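Long-range contact in phosphoribosylaminoimidazole carboxylase (Bombyx mori, PDB 4JA0), which is a bifunctional enzyme of purine biosynthesis that probably combines AIR carboxylase and SAICAR synthetase activities in one chain: residues A[98-111]-A[120-134]. Residues are numbered along the deposited sequence; the frame is centred on the assembly and turned at random.
Sequences PIEWVTRRLATGSF and EGFRFTPPKQETFFK. With SO4 (sulfate ion), chain J.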
ATOM      1  N   PRO A  98     -10.731  55.197  17.942  1.00 16.81           N
ATOM      2  CA  PRO A  98     -12.023  55.866  18.126  1.00 10.48           C
ATOM      3  C   PRO A  98     -13.168  55.177  17.380  1.00 10.68           C
ATOM      4  O   PRO A  98     -13.905  55.839  16.648  1.00 16.82           O
ATOM      5  CB  PRO A  98     -11.775  57.252  17.530  1.00  8.80           C
ATOM      6  CG  PRO A  98     -10.734  57.036  16.496  1.00  9.38           C
ATOM      7  CD  PRO A  98      -9.847  55.935  17.020  1.00 10.61           C
ATOM      8  N   ILE A  99     -13.297  53.868  17.547  1.00  7.75           N
ATOM      9  CA  ILE A  99     -14.410  53.120  16.983  1.00  6.50           C
ATOM     10  C   ILE A  99     -15.123  52.384  18.096  1.00  8.63           C
ATOM     11  O   ILE A  99     -14.485  51.764  18.950  1.00 11.14           O
ATOM     12  CB  ILE A  99     -13.949  52.057  15.976  1.00  4.52           C
ATOM     13  CG1 ILE A  99     -13.051  52.687  14.913  1.00  5.85           C
ATOM     14  CG2 ILE A  99     -15.153  51.335  15.360  1.00  1.84           C
ATOM     15  CD1 ILE A  99     -13.777  53.678  14.019  1.00 12.52           C
ATOM     16  N   GLU A 100     -16.446  52.464  18.106  1.00  8.56           N
ATOM     17  CA  GLU A 100     -17.229  51.554  18.923  1.00 12.25           C
ATOM     18  C   GLU A 100     -17.560  50.293  18.113  1.00  5.98           C
ATOM     19  O   GLU A 100     -18.187  50.366  17.058  1.00  3.17           O
ATOM     20  CB  GLU A 100     -18.496  52.237  19.429  1.00 11.12           C
ATOM     21  CG  GLU A 100     -18.228  53.309  20.467  1.00 31.51           C
ATOM     22  CD  GLU A 100     -19.480  54.054  20.873  1.00 33.18           C
ATOM     23  OE1 GLU A 100     -20.560  53.713  20.341  1.00 27.84           O
ATOM     24  OE2 GLU A 100     -19.377  54.969  21.725  1.00 21.27           O
ATOM     25  N   TRP A 101     -17.116  49.142  18.612  1.00  4.28           N
ATOM     26  CA  TRP A 101     -17.370  47.863  17.958  1.00  3.94           C
ATOM     27  C   TRP A 101     -18.605  47.183  18.555  1.00  1.13           C
ATOM     28  O   TRP A 101     -18.603  46.789  19.720  1.00  4.27           O
ATOM     29  CB  TRP A 101     -16.135  46.960  18.041  1.00  3.72           C
ATOM     30  CG  TRP A 101     -14.926  47.604  17.463  1.00  4.99           C
ATOM     31  CD1 TRP A 101     -14.140  48.553  18.056  1.00  4.78           C
ATOM     32  CD2 TRP A 101     -14.375  47.384  16.154  1.00  2.16           C
ATOM     33  NE1 TRP A 101     -13.123  48.922  17.199  1.00  7.77           N
ATOM     34  CE2 TRP A 101     -13.246  48.217  16.027  1.00  3.98           C
ATOM     35  CE3 TRP A 101     -14.721  46.556  15.092  1.00  1.62           C
ATOM     36  CZ2 TRP A 101     -12.463  48.251  14.864  1.00  3.23           C
ATOM     37  CZ3 TRP A 101     -13.945  46.591  13.939  1.00  1.13           C
ATOM     38  CH2 TRP A 101     -12.831  47.427  13.836  1.00  1.54           C
ATOM     39  N   VAL A 102     -19.664  47.082  17.761  1.00  0.88           N
ATOM     40  CA  VAL A 102     -20.967  46.632  18.242  1.00  4.52           C
ATOM     41  C   VAL A 102     -21.335  45.270  17.655  1.00  2.46           C
ATOM     42  O   VAL A 102     -21.097  45.016  16.477  1.00  2.64           O
ATOM     43  CB  VAL A 102     -22.082  47.664  17.896  1.00  2.41           C
ATOM     44  CG1 VAL A 102     -23.436  47.119  18.266  1.00  2.40           C
ATOM     45  CG2 VAL A 102     -21.839  48.963  18.593  1.00  1.17           C
ATOM     46  N   THR A 103     -21.853  44.373  18.486  1.00  4.06           N
ATOM     47  CA  THR A 103     -22.306  43.046  18.033  1.00  8.00           C
ATOM     48  C   THR A 103     -23.749  42.824  18.443  1.00  4.56           C
ATOM     49  O   THR A 103     -24.117  43.145  19.567  1.00  4.38           O
ATOM     50  CB  THR A 103     -21.447  41.884  18.617  1.00  4.70           C
ATOM     51  OG1 THR A 103     -20.059  42.188  18.468  1.00 17.26           O
ATOM     52  CG2 THR A 103     -21.698  40.622  17.861  1.00  3.58           C
ATOM     53  N   ARG A 104     -24.545  42.254  17.542  1.00  1.95           N
ATOM     54  CA  ARG A 104     -25.946  41.943  17.811  1.00  3.92           C
ATOM     55  C   ARG A 104     -26.262  40.501  17.508  1.00  3.43           C
ATOM     56  O   ARG A 104     -25.793  39.966  16.514  1.00  4.87           O
ATOM     57  CB  ARG A 104     -26.849  42.787  16.922  1.00  4.09           C
ATOM     58  CG  ARG A 104     -26.453  44.224  16.858  1.00  8.15           C
ATOM     59  CD  ARG A 104     -27.343  44.965  15.900  1.00  9.99           C
ATOM     60  NE  ARG A 104     -26.826  46.303  15.641  1.00 16.01           N
ATOM     61  CZ  ARG A 104     -27.089  47.356  16.405  1.00 25.35           C
ATOM     62  NH1 ARG A 104     -27.873  47.231  17.478  1.00 24.58           N
ATOM     63  NH2 ARG A 104     -26.569  48.533  16.093  1.00 14.49           N
ATOM     64  N   ARG A 105     -27.106  39.886  18.324  1.00  4.36           N
ATOM     65  CA  ARG A 105     -27.610  38.553  18.015  1.00  3.44           C
ATOM     66  C   ARG A 105     -29.032  38.691  17.482  1.00  4.67           C
ATOM     67  O   ARG A 105     -29.451  37.940  16.606  1.00  2.71           O
ATOM     68  CB  ARG A 105     -27.554  37.650  19.267  1.00  4.83           C
ATOM     69  CG  ARG A 105     -28.270  36.307  19.139  1.00  4.18           C
ATOM     70  CD  ARG A 105     -27.638  35.411  18.083  1.00  5.25           C
ATOM     71  NE  ARG A 105     -26.423  34.760  18.560  1.00 11.13           N
ATOM     72  CZ  ARG A 105     -25.615  34.041  17.784  1.00 15.08           C
ATOM     73  NH1 ARG A 105     -25.895  33.897  16.497  1.00  8.08           N
ATOM     74  NH2 ARG A 105     -24.519  33.477  18.291  1.00  8.12           N
ATOM     75  N   LEU A 106     -29.741  39.698  17.982  1.00  3.46           N
ATOM     76  CA  LEU A 106     -31.126  39.956  17.618  1.00  1.66           C
ATOM     77  C   LEU A 106     -31.225  41.341  17.045  1.00  4.64           C
ATOM     78  O   LEU A 106     -30.357  42.175  17.295  1.00  6.73           O
ATOM     79  CB  LEU A 106     -32.005  39.939  18.865  1.00 11.15           C
ATOM     80  CG  LEU A 106     -32.320  38.643  19.579  1.00  7.85           C
ATOM     81  CD1 LEU A 106     -33.175  38.946  20.752  1.00  8.76           C
ATOM     82  CD2 LEU A 106     -33.088  37.758  18.631  1.00 26.71           C
ATOM     83  N   ALA A 107     -32.290  41.604  16.295  1.00  6.99           N
ATOM     84  CA  ALA A 107     -32.577  42.969  15.857  1.00  4.20           C
ATOM     85  C   ALA A 107     -33.361  43.728  16.941  1.00 12.33           C
ATOM     86  O   ALA A 107     -34.481  43.343  17.323  1.00  8.33           O
ATOM     87  CB  ALA A 107     -33.343  42.962  14.545  1.00  2.90           C
ATOM     88  N   THR A 108     -32.759  44.797  17.453  1.00  8.23           N
ATOM     89  CA  THR A 108     -33.449  45.663  18.396  1.00 14.85           C
ATOM     90  C   THR A 108     -32.717  46.988  18.441  1.00 17.87           C
ATOM     91  O   THR A 108     -31.662  47.128  17.819  1.00 23.78           O
ATOM     92  CB  THR A 108     -33.483  45.065  19.814  1.00 21.06           C
ATOM     93  OG1 THR A 108     -34.483  45.729  20.598  1.00 28.95           O
ATOM     94  CG2 THR A 108     -32.118  45.219  20.478  1.00  7.22           C
ATOM     95  N   GLY A 109     -33.273  47.953  19.173  1.00 19.41           N
ATOM     96  CA  GLY A 109     -32.628  49.242  19.350  1.00 18.38           C
ATOM     97  C   GLY A 109     -32.612  50.121  18.115  1.00 24.83           C
ATOM     98  O   GLY A 109     -33.559  50.150  17.316  1.00 16.72           O
ATOM     99  N   SER A 110     -31.513  50.840  17.949  1.00 27.26           N
ATOM    100  CA  SER A 110     -31.397  51.763  16.838  1.00 27.88           C
ATOM    101  C   SER A 110     -31.305  51.045  15.490  1.00 25.50           C
ATOM    102  O   SER A 110     -31.540  51.665  14.446  1.00 38.58           O
ATOM    103  CB  SER A 110     -30.168  52.661  17.030  1.00 38.29           C
ATOM    104  OG  SER A 110     -29.017  52.091  16.410  1.00 37.76           O
ATOM    105  N   PHE A 111     -30.988  49.747  15.508  1.00 29.29           N
ATOM    106  CA  PHE A 111     -30.848  48.964  14.268  1.00 26.72           C
ATOM    107  C   PHE A 111     -32.164  48.911  13.506  1.00 22.41           C
ATOM    108  O   PHE A 111     -32.172  48.937  12.271  1.00 13.08           O
ATOM    109  CB  PHE A 111     -30.364  47.542  14.567  1.00  9.11           C
ATOM    110  CG  PHE A 111     -30.096  46.711  13.337  1.00  9.77           C
ATOM    111  CD1 PHE A 111     -28.798  46.558  12.858  1.00 11.00           C
ATOM    112  CD2 PHE A 111     -31.133  46.065  12.667  1.00  9.15           C
ATOM    113  CE1 PHE A 111     -28.541  45.781  11.738  1.00  6.80           C
ATOM    114  CE2 PHE A 111     -30.882  45.292  11.535  1.00  4.74           C
ATOM    115  CZ  PHE A 111     -29.587  45.152  11.070  1.00  6.85           C
ATOM    116  N   GLU A 120     -38.299  43.331  15.193  1.00 11.48           N
ATOM    117  CA  GLU A 120     -37.571  43.137  16.440  1.00 11.60           C
ATOM    118  C   GLU A 120     -37.500  41.648  16.731  1.00 14.27           C
ATOM    119  O   GLU A 120     -38.497  40.937  16.584  1.00 14.82           O
ATOM    120  CB  GLU A 120     -38.243  43.868  17.605  1.00  8.29           C
ATOM    121  CG  GLU A 120     -37.408  43.827  18.897  1.00 15.96           C
ATOM    122  CD  GLU A 120     -38.002  44.642  20.043  1.00 29.07           C
ATOM    123  OE1 GLU A 120     -37.335  45.602  20.489  1.00 15.86           O
ATOM    124  OE2 GLU A 120     -39.128  44.319  20.493  1.00 44.67           O
ATOM    125  N   GLY A 121     -36.310  41.170  17.089  1.00 11.89           N
ATOM    126  CA  GLY A 121     -36.106  39.772  17.424  1.00  2.93           C
ATOM    127  C   GLY A 121     -35.553  38.944  16.277  1.00  6.33           C
ATOM    128  O   GLY A 121     -35.263  37.764  16.472  1.00  9.08           O
ATOM    129  N   PHE A 122     -35.383  39.558  15.100  1.00  7.39           N
ATOM    130  CA  PHE A 122     -34.760  38.891  13.954  1.00  4.68           C
ATOM    131  C   PHE A 122     -33.344  38.479  14.287  1.00  7.22           C
ATOM    132  O   PHE A 122     -32.522  39.327  14.657  1.00  5.53           O
ATOM    133  CB  PHE A 122     -34.741  39.800  12.731  1.00  6.33           C
ATOM    134  CG  PHE A 122     -34.020  39.213  11.546  1.00  5.10           C
ATOM    135  CD1 PHE A 122     -34.719  38.541  10.552  1.00 10.64           C
ATOM    136  CD2 PHE A 122     -32.644  39.340  11.415  1.00  9.61           C
ATOM    137  CE1 PHE A 122     -34.061  38.002   9.441  1.00  3.76           C
ATOM    138  CE2 PHE A 122     -31.980  38.799  10.315  1.00  8.11           C
ATOM    139  CZ  PHE A 122     -32.696  38.142   9.324  1.00  2.94           C
ATOM    140  N   ARG A 123     -33.049  37.190  14.107  1.00  8.53           N
ATOM    141  CA  ARG A 123     -31.806  36.612  14.628  1.00  6.87           C
ATOM    142  C   ARG A 123     -30.633  36.679  13.643  1.00  5.18           C
ATOM    143  O   ARG A 123     -30.753  36.352  12.464  1.00 10.31           O
ATOM    144  CB  ARG A 123     -32.049  35.175  15.107  1.00  4.35           C
ATOM    145  CG  ARG A 123     -33.033  35.096  16.268  1.00  5.38           C
ATOM    146  CD  ARG A 123     -33.017  33.754  16.951  1.00  5.07           C
ATOM    147  NE  ARG A 123     -31.826  33.618  17.785  1.00  8.60           N
ATOM    148  CZ  ARG A 123     -31.727  34.053  19.036  1.00  6.02           C
ATOM    149  NH1 ARG A 123     -32.760  34.645  19.621  1.00 10.67           N
ATOM    150  NH2 ARG A 123     -30.599  33.883  19.707  1.00  5.58           N
ATOM    151  N   PHE A 124     -29.492  37.112  14.155  1.00  5.24           N
ATOM    152  CA  PHE A 124     -28.317  37.292  13.334  1.00  6.08           C
ATOM    153  C   PHE A 124     -27.383  36.121  13.486  1.00  9.95           C
ATOM    154  O   PHE A 124     -26.749  35.913  14.527  1.00  8.35           O
ATOM    155  CB  PHE A 124     -27.599  38.580  13.697  1.00  2.72           C
ATOM    156  CG  PHE A 124     -28.374  39.791  13.360  1.00  5.89           C
ATOM    157  CD1 PHE A 124     -28.668  40.736  14.327  1.00  4.24           C
ATOM    158  CD2 PHE A 124     -28.806  40.000  12.058  1.00  9.77           C
ATOM    159  CE1 PHE A 124     -29.378  41.878  14.000  1.00  4.96           C
ATOM    160  CE2 PHE A 124     -29.526  41.140  11.719  1.00  9.33           C
ATOM    161  CZ  PHE A 124     -29.812  42.083  12.692  1.00  7.13           C
ATOM    162  N   THR A 125     -27.287  35.363  12.413  1.00  7.46           N
ATOM    163  CA  THR A 125     -26.458  34.197  12.424  1.00  6.39           C
ATOM    164  C   THR A 125     -25.513  34.204  11.229  1.00  4.67           C
ATOM    165  O   THR A 125     -25.944  33.982  10.097  1.00  8.48           O
ATOM    166  CB  THR A 125     -27.317  32.930  12.388  1.00  5.88           C
ATOM    167  OG1 THR A 125     -28.086  32.788  13.592  1.00  5.37           O
ATOM    168  CG2 THR A 125     -26.421  31.846  12.333  1.00 11.10           C
ATOM    169  N   PRO A 126     -24.218  34.462  11.462  1.00  3.37           N
ATOM    170  CA  PRO A 126     -23.531  34.705  12.727  1.00  3.57           C
ATOM    171  C   PRO A 126     -23.888  36.092  13.272  1.00  5.85           C
ATOM    172  O   PRO A 126     -24.608  36.839  12.599  1.00  3.51           O
ATOM    173  CB  PRO A 126     -22.050  34.622  12.321  1.00  0.40           C
ATOM    174  CG  PRO A 126     -22.019  35.049  10.980  1.00  2.55           C
ATOM    175  CD  PRO A 126     -23.278  34.562  10.335  1.00  0.99           C
ATOM    176  N   PRO A 127     -23.421  36.422  14.488  1.00  7.80           N
ATOM    177  CA  PRO A 127     -23.796  37.728  15.024  1.00  4.84           C
ATOM    178  C   PRO A 127     -23.383  38.850  14.095  1.00  3.10           C
ATOM    179  O   PRO A 127     -22.271  38.833  13.544  1.00  1.21           O
ATOM    180  CB  PRO A 127     -22.995  37.814  16.329  1.00  3.40           C
ATOM    181  CG  PRO A 127     -22.737  36.417  16.709  1.00  4.29           C
ATOM    182  CD  PRO A 127     -22.550  35.681  15.423  1.00  2.28           C
ATOM    183  N   LYS A 128     -24.296  39.806  13.928  1.00  4.68           N
ATOM    184  CA  LYS A 128     -24.054  41.013  13.156  1.00  1.05           C
ATOM    185  C   LYS A 128     -23.001  41.831  13.877  1.00  4.71           C
ATOM    186  O   LYS A 128     -23.054  41.974  15.110  1.00  3.32           O
ATOM    187  CB  LYS A 128     -25.336  41.830  13.082  1.00  2.42           C
ATOM    188  CG  LYS A 128     -25.376  42.917  12.013  1.00  9.73           C
ATOM    189  CD  LYS A 128     -25.850  42.371  10.693  1.00 16.55           C
ATOM    190  CE  LYS A 128     -25.844  43.446   9.636  1.00 22.31           C
ATOM    191  NZ  LYS A 128     -26.342  42.894   8.353  1.00 27.69           N
ATOM    192  N   GLN A 129     -22.044  42.370  13.133  1.00  2.48           N
ATOM    193  CA  GLN A 129     -21.044  43.217  13.756  1.00  1.61           C
ATOM    194  C   GLN A 129     -20.873  44.519  12.968  1.00  2.39           C
ATOM    195  O   GLN A 129     -20.630  44.494  11.765  1.00 15.24           O
ATOM    196  CB  GLN A 129     -19.745  42.416  14.027  1.00  1.20           C
ATOM    197  CG  GLN A 129     -18.421  42.992  13.566  1.00  1.53           C
ATOM    198  CD  GLN A 129     -18.013  44.296  14.231  1.00  4.74           C
ATOM    199  OE1 GLN A 129     -18.747  44.883  15.025  1.00 13.01           O
ATOM    200  NE2 GLN A 129     -16.834  44.768  13.885  1.00  3.80           N
ATOM    201  N   GLU A 130     -21.069  45.644  13.660  1.00  2.63           N
ATOM    202  CA  GLU A 130     -21.056  46.978  13.060  1.00  1.32           C
ATOM    203  C   GLU A 130     -20.082  47.923  13.744  1.00  3.68           C
ATOM    204  O   GLU A 130     -19.695  47.733  14.898  1.00  3.55           O
ATOM    205  CB  GLU A 130     -22.457  47.587  13.095  1.00  1.17           C
ATOM    206  CG  GLU A 130     -23.448  46.723  12.367  1.00 14.90           C
ATOM    207  CD  GLU A 130     -24.877  47.190  12.471  1.00 17.80           C
ATOM    208  OE1 GLU A 130     -25.292  47.628  13.568  1.00 16.90           O
ATOM    209  OE2 GLU A 130     -25.580  47.104  11.436  1.00 30.30           O
ATOM    210  N   THR A 131     -19.690  48.959  13.021  1.00  6.94           N
ATOM    211  CA  THR A 131     -18.714  49.896  13.550  1.00  9.35           C
ATOM    212  C   THR A 131     -19.239  51.314  13.549  1.00  5.84           C
ATOM    213  O   THR A 131     -20.023  51.707  12.682  1.00  2.27           O
ATOM    214  CB  THR A 131     -17.363  49.812  12.796  1.00  7.08           C
ATOM    215  OG1 THR A 131     -17.600  49.626  11.395  1.00 10.92           O
ATOM    216  CG2 THR A 131     -16.623  48.629  13.267  1.00  3.75           C
ATOM    217  N   PHE A 132     -18.811  52.058  14.561  1.00  8.61           N
ATOM    218  CA  PHE A 132     -19.238  53.426  14.744  1.00  4.48           C
ATOM    219  C   PHE A 132     -18.081  54.316  15.124  1.00  6.62           C
ATOM    220  O   PHE A 132     -17.240  53.955  15.944  1.00  6.17           O
ATOM    221  CB  PHE A 132     -20.335  53.492  15.791  1.00  1.00           C
ATOM    222  CG  PHE A 132     -21.582  52.793  15.377  1.00  1.71           C
ATOM    223  CD1 PHE A 132     -21.806  51.465  15.722  1.00  2.68           C
ATOM    224  CD2 PHE A 132     -22.528  53.448  14.618  1.00  1.19           C
ATOM    225  CE1 PHE A 132     -22.967  50.804  15.323  1.00  1.22           C
ATOM    226  CE2 PHE A 132     -23.683  52.792  14.218  1.00  1.53           C
ATOM    227  CZ  PHE A 132     -23.902  51.468  14.575  1.00  1.41           C
ATOM    228  N   PHE A 133     -18.079  55.498  14.520  1.00  7.19           N
ATOM    229  CA  PHE A 133     -17.076  56.510  14.747  1.00 10.01           C
ATOM    230  C   PHE A 133     -17.566  57.455  15.837  1.00 16.55           C
ATOM    231  O   PHE A 133     -18.691  57.327  16.309  1.00 24.71           O
ATOM    232  CB  PHE A 133     -16.815  57.279  13.457  1.00 12.75           C
ATOM    233  CG  PHE A 133     -15.674  58.238  13.558  1.00 16.11           C
ATOM    234  CD1 PHE A 133     -14.402  57.779  13.890  1.00 17.15           C
ATOM    235  CD2 PHE A 133     -15.867  59.592  13.344  1.00  8.36           C
ATOM    236  CE1 PHE A 133     -13.342  58.658  13.996  1.00 15.93           C
ATOM    237  CE2 PHE A 133     -14.819  60.474  13.455  1.00  5.95           C
ATOM    238  CZ  PHE A 133     -13.551  60.008  13.782  1.00  9.53           C
ATOM    239  N   LYS A 134     -16.722  58.393  16.245  1.00 29.26           N
ATOM    240  CA  LYS A 134     -17.111  59.438  17.200  1.00 32.57           C
ATOM    241  C   LYS A 134     -17.865  60.559  16.385  1.00 47.60           C
ATOM    242  O   LYS A 134     -17.969  60.400  15.176  1.00 62.88           O
ATOM    243  CB  LYS A 134     -15.848  59.857  17.946  1.00 25.34           C
ATOM    244  CG  LYS A 134     -15.176  58.610  18.554  1.00 23.88           C
ATOM    245  CD  LYS A 134     -16.214  57.546  19.010  1.00 15.43           C
ATOM    246  CE  LYS A 134     -15.583  56.303  19.637  1.00 19.98           C
ATOM    247  NZ  LYS A 134     -14.901  56.518  20.943  1.00 29.34           N
TER
HETATM  248  S   SO4 J 506     -28.320  50.646  19.332  1.00 50.43           S
HETATM  249  O1  SO4 J 506     -29.031  51.642  20.129  1.00 26.16           O
HETATM  250  O2  SO4 J 506     -29.326  49.966  18.527  1.00 59.12           O
HETATM  251  O3  SO4 J 506     -27.330  51.301  18.472  1.00 27.51           O
HETATM  252  O4  SO4 J 506     -27.641  49.663  20.183  1.00 56.11           O
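Glu100, Val102 and Arg104 form antiparallel hydrogen-bonded pairs with Phe132, Glu130 and Lys128, where strands 100-104 and 127-132 run at 158° with their axes 4.6 Å apart. The bond from Val102 N to Glu130 O is nearly straight at 2.9 Å. Past corners at Arg105 and at Thr125-Pro126, where the peptide before Pro126 is cis, Phe124 N donates a hydrogen bond to Arg105 O.

The Arg104 chain is extended from CG to NE and reaches across to Glu130 in a salt bridge. Arg104 NE and NH2 both grip Glu130 OE1, side-on, with Arg104 NE 2.9 Å from Glu130 OE1. OE1 lies in the guanidinium plane. NE meets it from above the carboxylate plane, NH2 nearly along its C-O axis. Phe111 CB covers one face of the guanidinium and Val102 CG1 the other. Arg104 NH1 hydrogen-bonds to O2 of a bound sulfate at 3.3 Å. With an alanine in place of Arg104, Glu130 OE1 would probably lose both guanidinium donors and its opposite charge, and the sulfate one of its donors.

Phe111 takes its CG anti to the backbone N (chi1 -176°), which lays the ring against Phe124. The Phe124 edge meets the Phe111 face in a T-shaped pair, centroids 5.1 Å apart. Glu130 OE2 lies at the Phe111 edge, 3.3 Å from Phe111 CE1.

On the other sheet face, Thr131 CG2 sits over the Trp101 six-membered ring, 3.7 Å from its centroid, a CH-pi contact. Helix 162-183 touches Trp101. Beyond the corners, Thr108 OG1 donates a hydrogen bond to Glu120 OE1, which also has a salt bridge to Lys224.

The two consecutive antiparallel strands make a beta hairpin whose long connection carries helix 110-114, within the SAICAR synthetase region. The sulfate, probably from the crystallisation liquor and also hydrogen-bonded by Ser110 OG, may mark an anion-binding pocket.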